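Local coordinates for glycerate dehydrogenase related protein (Thermoplasma acidophilum, PDB 3GVX) that probably acts as an NAD(P)H-dependent glyoxylate or hydroxypyruvate reductase of the D-isomer specific 2-hydroxyacid dehydrogenase family, at residues E102-E105 with L106-G110; P167-L170 with F171-S174; D185-R188 with G189-N192. All coordinates share one frame; numbering follows the deposited sequence.

Contact 1. Residues E102-E105 with L106-G110; sequences ENNE and LMKAG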
loop_
_atom_site.group_PDB
_atom_site.type_symbol
_atom_site.label_atom_id
_atom_site.label_comp_id
_atom_site.label_asym_id
_atom_site.label_seq_id
_atom_site.Cartn_x
_atom_site.Cartn_y
_atom_site.Cartn_z
ATOM N N GLU B 102 -8.172 3.243 16.082
ATOM C CA GLU B 102 -8.810 4.231 16.924
ATOM C C GLU B 102 -10.072 4.822 16.297
ATOM O O GLU B 102 -11.102 4.924 16.950
ATOM C CB GLU B 102 -7.801 5.326 17.276
ATOM C CG GLU B 102 -6.481 4.766 17.821
ATOM C CD GLU B 102 -5.441 4.494 16.735
ATOM O OE1 GLU B 102 -5.821 4.152 15.597
ATOM O OE2 GLU B 102 -4.238 4.624 17.036
ATOM N N ASN B 103 -10.000 5.209 15.028
ATOM C CA ASN B 103 -11.172 5.759 14.356
ATOM C C ASN B 103 -12.285 4.730 14.224
ATOM O O ASN B 103 -13.447 5.039 14.412
ATOM C CB ASN B 103 -10.824 6.292 12.962
ATOM C CG ASN B 103 -9.974 7.529 13.005
ATOM O OD1 ASN B 103 -10.014 8.284 13.971
ATOM N ND2 ASN B 103 -9.207 7.760 11.943
ATOM N N ASN B 104 -11.911 3.498 13.908
ATOM C CA ASN B 104 -12.898 2.454 13.745
ATOM C C ASN B 104 -13.617 2.192 15.051
ATOM O O ASN B 104 -14.831 2.007 15.070
ATOM C CB ASN B 104 -12.258 1.180 13.216
ATOM C CG ASN B 104 -13.223 0.024 13.175
ATOM O OD1 ASN B 104 -13.122 -0.910 13.977
ATOM N ND2 ASN B 104 -14.169 0.074 12.240
ATOM N N GLU B 105 -12.861 2.170 16.140
ATOM C CA GLU B 105 -13.459 1.975 17.451
ATOM C C GLU B 105 -14.486 3.060 17.722
ATOM O O GLU B 105 -15.580 2.784 18.170
ATOM C CB GLU B 105 -12.402 1.993 18.541
ATOM C CG GLU B 105 -12.984 1.915 19.921
ATOM C CD GLU B 105 -11.900 1.951 20.981
ATOM O OE1 GLU B 105 -11.294 3.022 21.212
ATOM O OE2 GLU B 105 -11.639 0.891 21.573
ATOM N N LEU B 106 -14.122 4.304 17.452
ATOM C CA LEU B 106 -15.032 5.425 17.649
ATOM C C LEU B 106 -16.255 5.344 16.747
ATOM O O LEU B 106 -17.371 5.422 17.223
ATOM C CB LEU B 106 -14.280 6.765 17.477
ATOM C CG LEU B 106 -13.828 7.527 18.734
ATOM C CD1 LEU B 106 -13.468 6.567 19.833
ATOM C CD2 LEU B 106 -12.714 8.477 18.356
HETATM N N MSE B 107 -16.051 5.194 15.446
HETATM C CA MSE B 107 -17.171 5.100 14.502
HETATM C C MSE B 107 -18.195 4.017 14.860
HETATM O O MSE B 107 -19.395 4.213 14.733
HETATM C CB MSE B 107 -16.660 4.852 13.073
HETATM C CG MSE B 107 -15.941 6.019 12.446
HETATM SE SE MSE B 107 -17.063 7.359 11.996
HETATM C CE MSE B 107 -18.112 6.590 10.946
ATOM N N LYS B 108 -17.722 2.870 15.315
ATOM C CA LYS B 108 -18.633 1.788 15.655
ATOM C C LYS B 108 -19.508 1.999 16.873
ATOM O O LYS B 108 -20.514 1.320 17.044
ATOM C CB LYS B 108 -17.870 0.483 15.780
ATOM C CG LYS B 108 -17.774 -0.173 14.461
ATOM C CD LYS B 108 -16.805 -1.299 14.424
ATOM C CE LYS B 108 -17.012 -2.051 13.136
ATOM N NZ LYS B 108 -16.223 -3.298 13.084
ATOM N N ALA B 109 -19.111 2.936 17.719
ATOM C CA ALA B 109 -19.891 3.262 18.893
ATOM C C ALA B 109 -20.754 4.484 18.565
ATOM O O ALA B 109 -21.344 5.090 19.445
ATOM C CB ALA B 109 -18.961 3.544 20.069
ATOM N N GLY B 110 -20.818 4.837 17.281
ATOM C CA GLY B 110 -21.609 5.977 16.841
ATOM C C GLY B 110 -20.993 7.336 17.116
ATOM O O GLY B 110 -21.685 8.351 17.098
#

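Contact 2. Residues P167-L170 with F171-S174; sequences PADL and FRQS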
loop_
_atom_site.group_PDB
_atom_site.type_symbol
_atom_site.label_atom_id
_atom_site.label_comp_id
_atom_site.label_asym_id
_atom_site.label_seq_id
_atom_site.Cartn_x
_atom_site.Cartn_y
_atom_site.Cartn_z
ATOM N N PRO B 167 23.461 2.687 10.818
ATOM C CA PRO B 167 22.059 2.592 11.204
ATOM C C PRO B 167 21.622 3.903 11.873
ATOM O O PRO B 167 20.495 4.357 11.683
ATOM C CB PRO B 167 22.053 1.403 12.158
ATOM C CG PRO B 167 23.152 0.543 11.615
ATOM C CD PRO B 167 24.230 1.541 11.336
ATOM N N ALA B 168 22.520 4.522 12.633
ATOM C CA ALA B 168 22.188 5.782 13.285
ATOM C C ALA B 168 21.946 6.832 12.222
ATOM O O ALA B 168 21.033 7.643 12.336
ATOM C CB ALA B 168 23.318 6.226 14.243
ATOM N N ASP B 169 22.761 6.811 11.178
ATOM C CA ASP B 169 22.601 7.762 10.082
ATOM C C ASP B 169 21.273 7.527 9.364
ATOM O O ASP B 169 20.633 8.464 8.911
ATOM C CB ASP B 169 23.777 7.649 9.103
ATOM C CG ASP B 169 23.589 8.496 7.850
ATOM O OD1 ASP B 169 23.200 9.675 7.972
ATOM O OD2 ASP B 169 23.835 7.991 6.737
ATOM N N LEU B 170 20.862 6.266 9.273
ATOM C CA LEU B 170 19.599 5.911 8.635
ATOM C C LEU B 170 18.434 6.470 9.450
ATOM O O LEU B 170 17.556 7.124 8.913
ATOM C CB LEU B 170 19.461 4.388 8.498
ATOM C CG LEU B 170 18.182 3.891 7.808
ATOM C CD1 LEU B 170 18.358 3.854 6.284
ATOM C CD2 LEU B 170 17.866 2.506 8.352
ATOM N N PHE B 171 18.434 6.212 10.752
ATOM C CA PHE B 171 17.381 6.729 11.627
ATOM C C PHE B 171 17.279 8.241 11.523
ATOM O O PHE B 171 16.192 8.807 11.562
ATOM C CB PHE B 171 17.632 6.342 13.092
ATOM C CG PHE B 171 17.125 4.977 13.454
ATOM C CD1 PHE B 171 17.586 3.849 12.788
ATOM C CD2 PHE B 171 16.148 4.817 14.427
ATOM C CE1 PHE B 171 17.071 2.589 13.080
ATOM C CE2 PHE B 171 15.629 3.554 14.725
ATOM C CZ PHE B 171 16.093 2.443 14.045
ATOM N N ARG B 172 18.420 8.891 11.367
ATOM C CA ARG B 172 18.456 10.336 11.273
ATOM C C ARG B 172 17.791 10.914 10.032
ATOM O O ARG B 172 17.349 12.053 10.043
ATOM C CB ARG B 172 19.899 10.828 11.353
ATOM C CG ARG B 172 20.489 10.830 12.748
ATOM C CD ARG B 172 21.609 11.854 12.813
ATOM N NE ARG B 172 22.807 11.406 12.110
ATOM C CZ ARG B 172 23.682 10.536 12.601
ATOM N NH1 ARG B 172 23.495 10.018 13.802
ATOM N NH2 ARG B 172 24.751 10.192 11.891
ATOM N N GLN B 173 17.725 10.129 8.965
ATOM C CA GLN B 173 17.122 10.594 7.722
ATOM C C GLN B 173 15.752 9.983 7.485
ATOM O O GLN B 173 15.170 10.175 6.429
ATOM C CB GLN B 173 18.012 10.234 6.530
ATOM C CG GLN B 173 19.427 10.744 6.600
ATOM C CD GLN B 173 20.236 10.298 5.402
ATOM O OE1 GLN B 173 19.978 10.722 4.278
ATOM N NE2 GLN B 173 21.210 9.422 5.633
ATOM N N SER B 174 15.242 9.241 8.460
ATOM C CA SER B 174 13.967 8.556 8.283
ATOM C C SER B 174 12.757 8.995 9.112
ATOM O O SER B 174 12.875 9.385 10.274
ATOM C CB SER B 174 14.178 7.053 8.488
ATOM O OG SER B 174 15.238 6.595 7.688
#

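Contact 3. Residues D185-R188 with G189-N192; sequences DKTR and GMVN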
loop_
_atom_site.group_PDB
_atom_site.type_symbol
_atom_site.label_atom_id
_atom_site.label_comp_id
_atom_site.label_asym_id
_atom_site.label_seq_id
_atom_site.Cartn_x
_atom_site.Cartn_y
_atom_site.Cartn_z
ATOM N N ASP B 185 25.286 -12.339 14.812
ATOM C CA ASP B 185 25.998 -11.842 15.972
ATOM C C ASP B 185 26.151 -10.333 16.018
ATOM O O ASP B 185 26.186 -9.751 17.096
ATOM C CB ASP B 185 27.377 -12.486 16.043
ATOM C CG ASP B 185 27.324 -13.892 16.594
ATOM O OD1 ASP B 185 28.300 -14.649 16.406
ATOM O OD2 ASP B 185 26.300 -14.237 17.221
ATOM N N LYS B 186 26.255 -9.672 14.878
ATOM C CA LYS B 186 26.401 -8.226 14.962
ATOM C C LYS B 186 25.096 -7.494 14.923
ATOM O O LYS B 186 25.043 -6.310 15.238
ATOM C CB LYS B 186 27.240 -7.681 13.844
ATOM C CG LYS B 186 27.781 -8.714 12.976
ATOM C CD LYS B 186 29.160 -8.297 12.657
ATOM C CE LYS B 186 29.746 -9.231 11.680
ATOM N NZ LYS B 186 29.747 -8.519 10.391
ATOM N N THR B 187 24.042 -8.182 14.518
ATOM C CA THR B 187 22.755 -7.526 14.458
ATOM C C THR B 187 21.940 -7.801 15.715
ATOM O O THR B 187 21.005 -7.074 16.005
ATOM C CB THR B 187 21.955 -7.968 13.218
ATOM O OG1 THR B 187 21.429 -9.278 13.441
ATOM C CG2 THR B 187 22.841 -7.971 11.976
ATOM N N ARG B 188 22.279 -8.847 16.460
ATOM C CA ARG B 188 21.545 -9.142 17.692
ATOM C C ARG B 188 21.648 -7.946 18.636
ATOM O O ARG B 188 22.750 -7.451 18.893
ATOM C CB ARG B 188 22.116 -10.387 18.378
ATOM C CG ARG B 188 21.706 -10.562 19.846
ATOM C CD ARG B 188 21.017 -11.896 20.094
ATOM N NE ARG B 188 21.644 -12.980 19.341
ATOM C CZ ARG B 188 21.037 -14.113 19.010
ATOM N NH1 ARG B 188 19.780 -14.321 19.369
ATOM N NH2 ARG B 188 21.685 -15.023 18.295
ATOM N N GLY B 189 20.504 -7.488 19.146
ATOM C CA GLY B 189 20.465 -6.356 20.063
ATOM C C GLY B 189 20.845 -5.044 19.421
ATOM O O GLY B 189 20.981 -4.020 20.087
HETATM N N MSE B 190 21.005 -5.091 18.106
HETATM C CA MSE B 190 21.366 -3.947 17.274
HETATM C C MSE B 190 20.544 -2.689 17.530
HETATM O O MSE B 190 21.090 -1.594 17.640
HETATM C CB MSE B 190 21.246 -4.361 15.816
HETATM C CG MSE B 190 21.305 -3.262 14.802
HETATM SE SE MSE B 190 21.288 -4.067 13.196
HETATM C CE MSE B 190 22.239 -2.951 12.303
ATOM N N VAL B 191 19.232 -2.845 17.605
ATOM C CA VAL B 191 18.367 -1.702 17.856
ATOM C C VAL B 191 18.371 -1.427 19.353
ATOM O O VAL B 191 17.658 -2.083 20.110
ATOM C CB VAL B 191 16.914 -1.981 17.404
ATOM C CG1 VAL B 191 16.051 -0.737 17.618
ATOM C CG2 VAL B 191 16.897 -2.440 15.949
ATOM N N ASN B 192 19.187 -0.474 19.789
ATOM C CA ASN B 192 19.243 -0.182 21.215
ATOM C C ASN B 192 19.056 1.278 21.615
ATOM O O ASN B 192 19.017 2.169 20.768
ATOM C CB ASN B 192 20.545 -0.728 21.821
ATOM C CG ASN B 192 21.781 -0.106 21.219
ATOM O OD1 ASN B 192 21.735 0.991 20.660
ATOM N ND2 ASN B 192 22.906 -0.803 21.338
#

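Contact 1. Residues E102-E105 with L106-G110
Asn103 O receives the amide of Met107 in the shortest of the three hydrogen bonds that join 102-105 to 106-110: N to O is 2.8 Å and the N-H...O angle is 178°. The flanking i to i+4 bonds are a little longer, Leu106 N to Glu102 O at 3.1 Å and Lys108 N to Asn104 O at 3.0 Å. This is alpha-helical pairing in the last turns of helix 100-108. Asn104 and Lys108 make the clearest side-chain meeting. A chi1 of 174° sets Asn104 CG anti to the backbone N and beside the carbonyl carbon, where its amide end lies obliquely against the extended lysine chain; Lys108 CD is 4.0 Å from Asn104 CG. Beyond that aliphatic stem, Lys108 NZ finds its polar partner in Ala250 O of the second subunit. Shortening Lys108 to an alanine would probably leave that carbonyl without its ammonium donor and strip the Asn104 amide of the methylene chain lying across it. On the other side of the turn, Leu106 CB rests 3.6 Å from Asn103 O. Selenomethionine Met107 brings CG to 3.3 Å from the same oxygen, then bends at chi2 and chi3 and carries its end away. Gly110, at positive phi, is the C-prime residue of the Schellman motif that ends helix 100-108: its N bonds to Met107 O, and Ile111 N to Leu106 O. In the following loop Phe112 touches Met107 and Arg113 touches Leu106. Across the dimer interface, Thr245 OG1 of the second subunit hydrogen-bonds Met107 O, Ile242 of that subunit packs on Met107, and its Pro254 packs on Asn103.

Contact 2. Residues P167-L170 with F171-S174
Phe171 opens the second segment by donating its N to Pro167 O at 2.9 Å, a nearly straight bond (170°). Its ring meets that same oxygen at the edge, near the ring plane, with CD1 3.2 Å away. Arg172 N continues the helical pairing to Ala168 O at 3.1 Å. A bend at chi3 (-74°) folds the arginine back over its own helix, laying one guanidinium face above Ala168 O and Asp169 CA. Arg172 NH1 bonds to Asn198, whereas Asp169 OD1 is too far out of the guanidinium plane for more than attraction of charge. Gln173 has a looser hold: NE2 makes weak bonds to Asp169 O and, at 3.1 Å, to Asp169 OD1, the amide and carboxylate planes being 32° apart. Asp169 has its stronger partner in the backbone of Glu165, through OD2. Gln173 N, besides a weak bond to Asp169 O, donates to Leu170 O at 3.0 Å. That oxygen also accepts Ser174 OG at 2.7 Å, and the two donors, which come from opposite faces of the carbonyl plane, therefore share it. Leu170 packs on strand 147-151 and Phe171 on helix 193-196, and helix 167-172 lies in the crossover between the parallel strands 162-163 and 176-179 of the Rossmann-type NAD-binding domain.

Contact 3. Residues D185-R188 with G189-N192
Thr187 to Met190 form a type II beta turn, with Arg188 and Gly189 in its two central positions. Met190 N closes the turn on Thr187 O at 2.9 Å, although the exact place of that oxygen is less certain, because it sits too near a neighbouring atom in the model. The positive phi of Gly189 (68°) is the conformation expected at the third position of such a turn, and a side chain there would collide with Arg188 O. Selenomethionine Met190 carries the side-chain contact across the turn. Its CB points toward 185-188, CG is anti to the backbone N (chi1 168°), and the chain runs on extended to SE, which lies beside Thr187. Met190 SE is 4.0 Å from Thr187 CB and equally far from Thr187 CA, a van der Waals approach to the base of the threonine. Thr187 OG1, placed between its own backbone N and carbonyl carbon (chi1 76°), is hydrogen-bonded to Thr184 N and to Pro182 O, both just before the segment. The Arg188 side chain, bent at chi2 and chi3, touches Leu183 and Asp212 outside the turn. The loop runs from strand 176-179 to helix 193-196, and Asn192 is the N-cap of that helix, its OD1 accepting from Leu195 N. Backbone bonds from Gly189 to Asp212, and from Val191 to Val213 and Ser215, tie the segment to the loop following strand 204-207.

Overall arrangement
Contacts 2 and 3 are neighbours, their centres about 15 Å apart, and they meet where Pro167 CG packs 3.7 Å from Met190 CE. Strand 176-179 links them in sequence, and helix 193-196, which contact 3 leads into, also packs on Pro167 and Phe171 of contact 2. Leu170 and Met190 both lie near, without touching, the GxGxxG-type glycine motif that probably marks the dinucleotide site. Contact 1 stands apart: its centre is about 35 Å from that of contact 2 and 39 Å from that of contact 3. It faces the second subunit instead, with the Asn103 side chain about 7 Å from a bound potassium ion.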